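Local coordinates for glyoxalase-like domain protein (Staphylococcus aureus, PDB 3P8A), which is of unknown function but, as a glyoxalase-like protein of the VOC family, probably holds a small ligand against its curved mixed beta sheet, at residues V147-L152 with F166-E171; K24-I29 with C111-D116; H53-T58 with G133-E138. All coordinates share one frame; numbering follows the deposited sequence.

All three contacts belong to one eight-stranded mixed sheet of the glyoxalase-like domain. Contact 2 pairs strands 24-31 and 106-113 near its middle; contact 1 lies next, its strand 166-170 beside 106-113, the centres of contacts 1 and 2 being about 9 Å apart. Contact 3 sets the loop after strand 48-53 against outermost strand 130-139, its centre about 10 Å from that of contact 1 and about 16 Å from that of contact 2. Along the chain the segments of contacts 2 and 3 alternate, and both are complete before the hairpin of contact 1 begins. Glycerol, probably from the crystallisation liquor, lies near His27, His53 and Trp149, consistent with a pocket.

Contact 1 of 3, residues V147-L152 with F166-E171; sequences VKWQLL and FFIQWE
The carbonyl oxygen of Gln169 is gripped twice: Gln150 N donates to it at 2.9 Å, and a water donates a second hydrogen bond to Gln169 O, at 2.8 Å. That water also donates to Gln150 OE1, at 2.6 Å, and so ties the amide end of Gln150 to the neighbouring strand. Gln150 and Gln169 run alongside each other, their amide planes turned 61° apart, and Gln169 sends its own OE1 to the backbone N of Ile117 at the start of helix 117-125. The two strands form an antiparallel beta hairpin. At one end Phe167 N meets Leu152 O almost straight at 3.0 Å, beside the packed side chains of Leu152 and Phe167; at the other, Glu171 N approaches Lys148 O from above the carbonyl plane, 2.9 Å away, just past the end of strand 166-170. The Glu171 carboxylate turns to Gln136 of the next strand through OE2.

On the face carrying the tryptophans, Trp149 CE3 lies 3.6 Å from Trp170 CZ3, both indoles extending in the same direction with planes inclined at 51°. Trp149 places CG between its backbone N and carbonyl carbon (chi1 69°), which brings CD1 within 3.4 Å of Ile168 CD1; the same methyl also sits over the rim of one face of Trp170. Further along, Leu151 CD2 abuts the edge of the Phe166 ring, 3.7 Å from CE2.

The chemistry is thus divided between the two faces: the one bearing the indoles is largely apolar within this contact and buried, with Trp149 close to a bound glycerol and Arg177 in cation-pi contact with Trp170, whereas the other passes from Leu152 and Phe167 to glutamines whose OE1 atoms are held, one by a water and the other by Ile117 N.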
# COMPACT_ATOMS: atom_id res chain seq x y z
N VAL A 147 -17.48 6.93 2.51
CA VAL A 147 -16.58 6.82 1.37
C VAL A 147 -16.59 5.37 0.90
O VAL A 147 -16.47 4.47 1.73
CB VAL A 147 -15.15 7.40 1.60
CG1 VAL A 147 -15.18 8.92 1.76
CG2 VAL A 147 -14.46 6.76 2.79
N LYS A 148 -16.81 5.12 -0.40
CA LYS A 148 -16.90 3.76 -0.93
C LYS A 148 -15.82 3.39 -1.95
O LYS A 148 -15.33 4.23 -2.71
CB LYS A 148 -18.31 3.46 -1.50
CG LYS A 148 -19.44 3.57 -0.47
CD LYS A 148 -20.58 2.60 -0.75
CE LYS A 148 -21.74 3.21 -1.49
NZ LYS A 148 -22.90 2.29 -1.54
N TRP A 149 -15.45 2.11 -1.94
CA TRP A 149 -14.46 1.56 -2.86
C TRP A 149 -14.58 0.05 -2.99
O TRP A 149 -15.31 -0.59 -2.21
CB TRP A 149 -13.03 2.00 -2.46
CG TRP A 149 -12.50 1.39 -1.20
CD1 TRP A 149 -11.69 0.30 -1.10
CD2 TRP A 149 -12.73 1.85 0.15
NE1 TRP A 149 -11.35 0.08 0.22
CE2 TRP A 149 -11.97 1.01 1.00
CE3 TRP A 149 -13.47 2.90 0.71
CZ2 TRP A 149 -11.98 1.16 2.40
CZ3 TRP A 149 -13.46 3.06 2.09
CH2 TRP A 149 -12.72 2.20 2.92
N GLN A 150 -13.88 -0.51 -3.97
CA GLN A 150 -13.78 -1.95 -4.20
C GLN A 150 -12.31 -2.34 -4.18
O GLN A 150 -11.47 -1.60 -4.69
CB GLN A 150 -14.35 -2.36 -5.55
CG GLN A 150 -15.82 -2.04 -5.76
CD GLN A 150 -16.14 -2.25 -7.22
OE1 GLN A 150 -16.24 -1.30 -8.01
NE2 GLN A 150 -16.15 -3.50 -7.64
N LEU A 151 -12.02 -3.51 -3.63
CA LEU A 151 -10.68 -4.07 -3.60
C LEU A 151 -10.65 -5.40 -4.38
O LEU A 151 -11.65 -6.11 -4.42
CB LEU A 151 -10.19 -4.31 -2.17
CG LEU A 151 -10.11 -3.09 -1.25
CD1 LEU A 151 -9.61 -3.48 0.09
CD2 LEU A 151 -9.20 -2.01 -1.82
N LEU A 152 -9.52 -5.71 -5.00
CA LEU A 152 -9.32 -6.97 -5.71
C LEU A 152 -7.95 -7.47 -5.28
O LEU A 152 -6.99 -6.69 -5.22
CB LEU A 152 -9.39 -6.77 -7.23
CG LEU A 152 -9.18 -8.02 -8.12
CD1 LEU A 152 -10.42 -8.92 -8.12
CD2 LEU A 152 -8.82 -7.60 -9.51
N PHE A 166 -2.29 -5.04 -3.90
CA PHE A 166 -3.69 -5.23 -4.24
C PHE A 166 -4.24 -4.02 -4.96
O PHE A 166 -3.53 -3.01 -5.09
CB PHE A 166 -4.52 -5.62 -3.00
CG PHE A 166 -4.56 -4.58 -1.91
CD1 PHE A 166 -3.54 -4.48 -0.98
CD2 PHE A 166 -5.65 -3.73 -1.79
CE1 PHE A 166 -3.59 -3.52 0.03
CE2 PHE A 166 -5.71 -2.78 -0.77
CZ PHE A 166 -4.69 -2.69 0.14
N PHE A 167 -5.45 -4.14 -5.51
CA PHE A 167 -6.04 -3.11 -6.36
C PHE A 167 -7.21 -2.41 -5.70
O PHE A 167 -7.95 -3.03 -4.95
CB PHE A 167 -6.52 -3.75 -7.69
CG PHE A 167 -5.46 -4.51 -8.46
CD1 PHE A 167 -4.69 -3.88 -9.42
CD2 PHE A 167 -5.29 -5.88 -8.27
CE1 PHE A 167 -3.72 -4.58 -10.15
CE2 PHE A 167 -4.32 -6.58 -8.99
CZ PHE A 167 -3.56 -5.93 -9.95
N ILE A 168 -7.38 -1.14 -6.04
CA ILE A 168 -8.47 -0.33 -5.54
C ILE A 168 -9.14 0.43 -6.68
O ILE A 168 -8.48 1.00 -7.55
CB ILE A 168 -8.03 0.65 -4.39
CG1 ILE A 168 -9.26 1.27 -3.66
CG2 ILE A 168 -7.04 1.76 -4.88
CD1 ILE A 168 -8.91 1.85 -2.22
N GLN A 169 -10.46 0.48 -6.62
CA GLN A 169 -11.28 1.30 -7.49
C GLN A 169 -12.22 2.07 -6.57
O GLN A 169 -13.08 1.48 -5.91
CB GLN A 169 -12.06 0.51 -8.54
CG GLN A 169 -12.66 1.46 -9.60
CD GLN A 169 -13.65 0.79 -10.51
OE1 GLN A 169 -13.36 -0.22 -11.16
NE2 GLN A 169 -14.81 1.40 -10.64
N TRP A 170 -11.99 3.38 -6.48
CA TRP A 170 -12.80 4.30 -5.68
C TRP A 170 -14.14 4.52 -6.39
O TRP A 170 -14.16 4.71 -7.62
CB TRP A 170 -12.04 5.63 -5.52
CG TRP A 170 -10.80 5.51 -4.69
CD1 TRP A 170 -9.51 5.47 -5.13
CD2 TRP A 170 -10.74 5.41 -3.26
NE1 TRP A 170 -8.65 5.33 -4.06
CE2 TRP A 170 -9.37 5.33 -2.90
CE3 TRP A 170 -11.70 5.43 -2.24
CZ2 TRP A 170 -8.95 5.22 -1.57
CZ3 TRP A 170 -11.28 5.28 -0.92
CH2 TRP A 170 -9.92 5.17 -0.59
N GLU A 171 -15.27 4.49 -5.63
CA GLU A 171 -16.60 4.76 -6.19
C GLU A 171 -16.59 6.14 -6.85
O GLU A 171 -16.90 6.26 -8.04
CB GLU A 171 -17.70 4.63 -5.11
CG GLU A 171 -18.78 3.60 -5.44
CD GLU A 171 -18.35 2.17 -5.73
OE1 GLU A 171 -18.68 1.68 -6.84
OE2 GLU A 171 -17.72 1.53 -4.86
O HOH W 1 -15.57 1.02 -7.04

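Contact 2 of 3, residues K24-I29 with C111-D116; sequences KFDHII and CLHTND
A classic beta bulge interrupts the antiparallel pairing of strand 24-31 with strand 106-113 near the middle of the glyoxalase-like sheet, with Asp26 and His27 both facing Cys111. Cys111 O accepts from both residues: Asp26 N approaches it in the carbonyl plane at 2.8 Å, and His27 N is more tilted and longer, 3.3 Å from Cys111 O. Cys111 N answers with a bond to His27 O, and on the other side of the bulge Lys24 and His113 form a hydrogen-bonded antiparallel pair in which His113 N lies 2.7 Å from Lys24 O.

The extra residue lets two adjacent side chains meet on one side of the sheet. His27 ND1 donates to Asp26 OD2 at 2.7 Å, with OD2 only 4° out of the imidazole plane and using its anti lone pair, which probably fixes the rotation of the ring. Asp26 points its CG anti to its own backbone N (chi1 -162°) and lays OD1 near His113 CB; Trp170 NE1 adds a weak hydrogen bond to OD1. The other neighbour of the strand, 69-75, supplies Tyr69, whose ring stacks with His27, and glycerol is bound close to the imidazole. Cys111 comes at that imidazole from the adjoining strand: its CB stands over one ring face, 3.6 Å from the centroid, while SG lies obliquely, 3.4 Å from His27 CE1.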
# COMPACT_ATOMS: atom_id res chain seq x y z
N LYS A 24 -1.75 2.96 -11.18
CA LYS A 24 -0.95 3.98 -10.51
C LYS A 24 -0.84 3.61 -9.05
O LYS A 24 -1.70 2.89 -8.53
CB LYS A 24 -1.59 5.37 -10.64
CG LYS A 24 -1.60 5.94 -12.05
CD LYS A 24 -2.34 7.26 -12.07
CE LYS A 24 -2.19 7.99 -13.38
NZ LYS A 24 -2.93 9.28 -13.38
N PHE A 25 0.18 4.12 -8.36
CA PHE A 25 0.35 3.89 -6.92
C PHE A 25 -0.77 4.62 -6.17
O PHE A 25 -1.01 5.79 -6.44
CB PHE A 25 1.74 4.41 -6.48
CG PHE A 25 1.99 4.32 -5.00
CD1 PHE A 25 2.38 3.12 -4.42
CD2 PHE A 25 1.81 5.42 -4.18
CE1 PHE A 25 2.56 3.03 -3.05
CE2 PHE A 25 1.99 5.32 -2.80
CZ PHE A 25 2.38 4.13 -2.25
N ASP A 26 -1.47 3.93 -5.25
CA ASP A 26 -2.50 4.60 -4.46
C ASP A 26 -2.04 4.90 -3.05
O ASP A 26 -2.04 6.06 -2.64
CB ASP A 26 -3.82 3.80 -4.43
CG ASP A 26 -4.98 4.68 -4.01
OD1 ASP A 26 -5.36 5.57 -4.81
OD2 ASP A 26 -5.51 4.47 -2.90
N HIS A 27 -1.69 3.87 -2.29
CA HIS A 27 -1.27 4.09 -0.92
C HIS A 27 -0.39 2.97 -0.41
O HIS A 27 -0.29 1.92 -1.05
CB HIS A 27 -2.49 4.36 0.01
CG HIS A 27 -3.50 3.26 0.11
ND1 HIS A 27 -4.54 3.14 -0.80
CD2 HIS A 27 -3.64 2.29 1.04
CE1 HIS A 27 -5.27 2.12 -0.39
NE2 HIS A 27 -4.74 1.56 0.70
N ILE A 28 0.33 3.24 0.69
CA ILE A 28 1.14 2.27 1.39
C ILE A 28 0.52 2.11 2.77
O ILE A 28 0.08 3.09 3.36
CB ILE A 28 2.67 2.64 1.43
CG1 ILE A 28 3.49 1.51 2.09
CG2 ILE A 28 2.96 4.03 2.04
CD1 ILE A 28 4.98 1.52 1.70
N ILE A 29 0.47 0.89 3.28
CA ILE A 29 -0.10 0.60 4.59
C ILE A 29 0.96 0.40 5.60
O ILE A 29 1.83 -0.46 5.43
CB ILE A 29 -1.06 -0.62 4.55
CG1 ILE A 29 -2.18 -0.40 3.52
CG2 ILE A 29 -1.67 -0.92 5.95
CD1 ILE A 29 -2.33 -1.53 2.63
N CYS A 111 -0.95 -0.51 -2.42
CA CYS A 111 -2.20 -0.62 -3.11
C CYS A 111 -2.09 0.19 -4.38
O CYS A 111 -1.62 1.33 -4.36
CB CYS A 111 -3.32 -0.10 -2.20
SG CYS A 111 -4.97 -0.09 -2.95
N LEU A 112 -2.53 -0.41 -5.48
CA LEU A 112 -2.48 0.23 -6.78
C LEU A 112 -3.89 0.61 -7.24
O LEU A 112 -4.82 -0.19 -7.19
CB LEU A 112 -1.78 -0.70 -7.81
CG LEU A 112 -0.37 -1.24 -7.47
CD1 LEU A 112 0.13 -2.19 -8.56
CD2 LEU A 112 0.66 -0.09 -7.28
N HIS A 113 -4.02 1.85 -7.71
CA HIS A 113 -5.24 2.48 -8.19
C HIS A 113 -5.60 2.05 -9.64
O HIS A 113 -4.73 2.06 -10.51
CB HIS A 113 -5.05 4.01 -8.10
CG HIS A 113 -6.07 4.80 -8.86
ND1 HIS A 113 -7.24 5.21 -8.26
CD2 HIS A 113 -6.07 5.19 -10.15
CE1 HIS A 113 -7.93 5.84 -9.20
NE2 HIS A 113 -7.27 5.85 -10.36
N THR A 114 -6.90 1.77 -9.90
CA THR A 114 -7.46 1.52 -11.23
C THR A 114 -8.78 2.23 -11.42
O THR A 114 -9.53 2.37 -10.47
CB THR A 114 -7.70 0.04 -11.56
OG1 THR A 114 -7.63 -0.85 -10.44
CG2 THR A 114 -6.98 -0.38 -12.76
N ASN A 115 -9.11 2.62 -12.65
CA ASN A 115 -10.42 3.19 -12.94
C ASN A 115 -11.37 2.09 -13.44
O ASN A 115 -12.57 2.32 -13.58
CB ASN A 115 -10.30 4.36 -13.92
CG ASN A 115 -9.86 5.64 -13.25
OD1 ASN A 115 -10.45 6.10 -12.25
ND2 ASN A 115 -8.82 6.26 -13.79
N ASP A 116 -10.83 0.86 -13.63
CA ASP A 116 -11.59 -0.30 -14.10
C ASP A 116 -11.12 -1.60 -13.45
O ASP A 116 -10.34 -2.35 -14.04
CB ASP A 116 -11.58 -0.37 -15.65
CG ASP A 116 -12.69 -1.21 -16.27
OD1 ASP A 116 -13.48 -1.84 -15.51
OD2 ASP A 116 -12.78 -1.24 -17.52

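Contact 3 of 3, residues H53-T58 with G133-E138; sequences HHKYGT and GPIQME
Lys55, in the loop after strand 48-53, reaches across to strand 130-139 and touches Ile135, Gln136 and Met137. Its CB sits over the rim of one face of the adjacent Tyr56 ring. From there the chain runs out extended through CG, and CD arrives beside Gln136 O, 4.0 Å away, and near Met137 SE (the residue is selenomethionine). A bend at chi3 (66°) sets CE 3.9 Å from Ile135 CG2, and a second at chi4 (67°) turns NZ. NZ finds its main partner outside the contact, in a salt bridge to Glu89, and keeps a weak bond to a water that donates to Gln136 O.

Met137, bent at chi2 and chi3, reaches back to the loop. Its SE lies at the edge of the Tyr56 ring, 3.8 Å from CE2 and 81° off the ring normal, a Met-aromatic contact; its CE carries on to His53 CD2 at 3.7 Å. His53 shares a 3.0 Å hydrogen bond between ND1 and Thr58 OG1, and its NE2 bonds a glycerol, probably from the crystallisation liquor. A second water bridges the backbones, accepting from His54 N and donating to Glu138 O.

Packing the loop after outermost strand 48-53 on the other outermost strand brings the two margins of the eight-stranded sheet together. No direct hydrogen bond crosses: apolar and selenium contacts and bridging waters join them, while Lys55 NZ and His53 find their main polar partners off the strand.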
# COMPACT_ATOMS: atom_id res chain seq x y z
N HIS A 53 -13.27 0.20 9.48
CA HIS A 53 -13.60 -0.82 8.50
C HIS A 53 -14.41 -1.86 9.29
O HIS A 53 -13.83 -2.68 10.01
CB HIS A 53 -12.33 -1.46 7.88
CG HIS A 53 -11.39 -0.48 7.23
ND1 HIS A 53 -10.12 -0.26 7.73
CD2 HIS A 53 -11.57 0.27 6.12
CE1 HIS A 53 -9.56 0.62 6.91
NE2 HIS A 53 -10.39 0.95 5.92
N HIS A 54 -15.77 -1.77 9.22
CA HIS A 54 -16.67 -2.64 9.98
C HIS A 54 -16.45 -4.12 9.80
O HIS A 54 -16.51 -4.84 10.78
CB HIS A 54 -18.16 -2.28 9.82
CG HIS A 54 -19.00 -2.88 10.90
ND1 HIS A 54 -19.22 -2.22 12.10
CD2 HIS A 54 -19.59 -4.11 10.96
CE1 HIS A 54 -19.95 -3.05 12.84
NE2 HIS A 54 -20.20 -4.19 12.20
N LYS A 55 -16.14 -4.57 8.57
CA LYS A 55 -15.89 -5.98 8.25
C LYS A 55 -14.70 -6.57 9.03
O LYS A 55 -14.73 -7.76 9.36
CB LYS A 55 -15.56 -6.13 6.77
CG LYS A 55 -16.74 -6.09 5.82
CD LYS A 55 -16.28 -5.86 4.37
CE LYS A 55 -15.46 -6.99 3.78
NZ LYS A 55 -16.26 -8.25 3.61
N TYR A 56 -13.65 -5.76 9.27
CA TYR A 56 -12.41 -6.22 9.89
C TYR A 56 -12.12 -5.79 11.31
O TYR A 56 -11.34 -6.47 11.97
CB TYR A 56 -11.23 -5.88 8.98
CG TYR A 56 -11.36 -6.42 7.57
CD1 TYR A 56 -11.26 -7.78 7.31
CD2 TYR A 56 -11.59 -5.56 6.50
CE1 TYR A 56 -11.40 -8.28 6.01
CE2 TYR A 56 -11.74 -6.04 5.20
CZ TYR A 56 -11.62 -7.40 4.96
OH TYR A 56 -11.73 -7.87 3.68
N GLY A 57 -12.72 -4.70 11.76
CA GLY A 57 -12.49 -4.20 13.12
C GLY A 57 -11.26 -3.31 13.24
O GLY A 57 -10.73 -3.14 14.34
N THR A 58 -10.81 -2.75 12.10
CA THR A 58 -9.62 -1.88 11.98
C THR A 58 -10.05 -0.44 11.76
O THR A 58 -11.19 -0.20 11.36
CB THR A 58 -8.69 -2.35 10.84
OG1 THR A 58 -9.43 -2.50 9.62
CG2 THR A 58 -7.93 -3.62 11.17
N GLY A 133 -12.31 -11.29 -5.04
CA GLY A 133 -13.03 -10.04 -5.23
C GLY A 133 -13.59 -9.83 -6.62
O GLY A 133 -13.59 -10.75 -7.43
N PRO A 134 -14.07 -8.61 -6.93
CA PRO A 134 -14.04 -7.38 -6.11
C PRO A 134 -14.81 -7.43 -4.80
O PRO A 134 -15.94 -7.94 -4.75
CB PRO A 134 -14.55 -6.29 -7.06
CG PRO A 134 -14.38 -6.86 -8.43
CD PRO A 134 -14.62 -8.33 -8.27
N ILE A 135 -14.16 -6.94 -3.73
CA ILE A 135 -14.68 -6.85 -2.37
C ILE A 135 -15.19 -5.42 -2.17
O ILE A 135 -14.40 -4.48 -2.23
CB ILE A 135 -13.60 -7.21 -1.31
CG1 ILE A 135 -12.99 -8.64 -1.51
CG2 ILE A 135 -14.10 -6.98 0.13
CD1 ILE A 135 -13.92 -9.83 -1.24
N GLN A 136 -16.51 -5.26 -1.91
CA GLN A 136 -17.10 -3.94 -1.63
C GLN A 136 -16.67 -3.46 -0.23
O GLN A 136 -16.68 -4.22 0.74
CB GLN A 136 -18.63 -3.98 -1.77
CG GLN A 136 -19.15 -3.32 -3.07
CD GLN A 136 -18.93 -1.82 -3.18
OE1 GLN A 136 -18.87 -1.08 -2.18
NE2 GLN A 136 -18.85 -1.33 -4.40
N MSE A 137 -16.23 -2.19 -0.15
CA MSE A 137 -15.70 -1.62 1.09
C MSE A 137 -16.26 -0.24 1.34
O MSE A 137 -16.57 0.50 0.40
CB MSE A 137 -14.17 -1.47 0.97
CG MSE A 137 -13.39 -2.77 0.88
SE MSE A 137 -13.18 -3.73 2.58
CE MSE A 137 -12.26 -2.37 3.62
N GLU A 138 -16.32 0.16 2.62
CA GLU A 138 -16.76 1.48 3.01
C GLU A 138 -16.23 1.85 4.39
O GLU A 138 -15.82 0.99 5.16
CB GLU A 138 -18.31 1.61 3.01
CG GLU A 138 -19.03 0.77 4.05
CD GLU A 138 -20.49 1.12 4.30
OE1 GLU A 138 -20.94 0.96 5.45
OE2 GLU A 138 -21.18 1.54 3.34
O HOH W 2 -16.88 0.33 7.29
O HOH W 3 -17.91 -6.76 1.12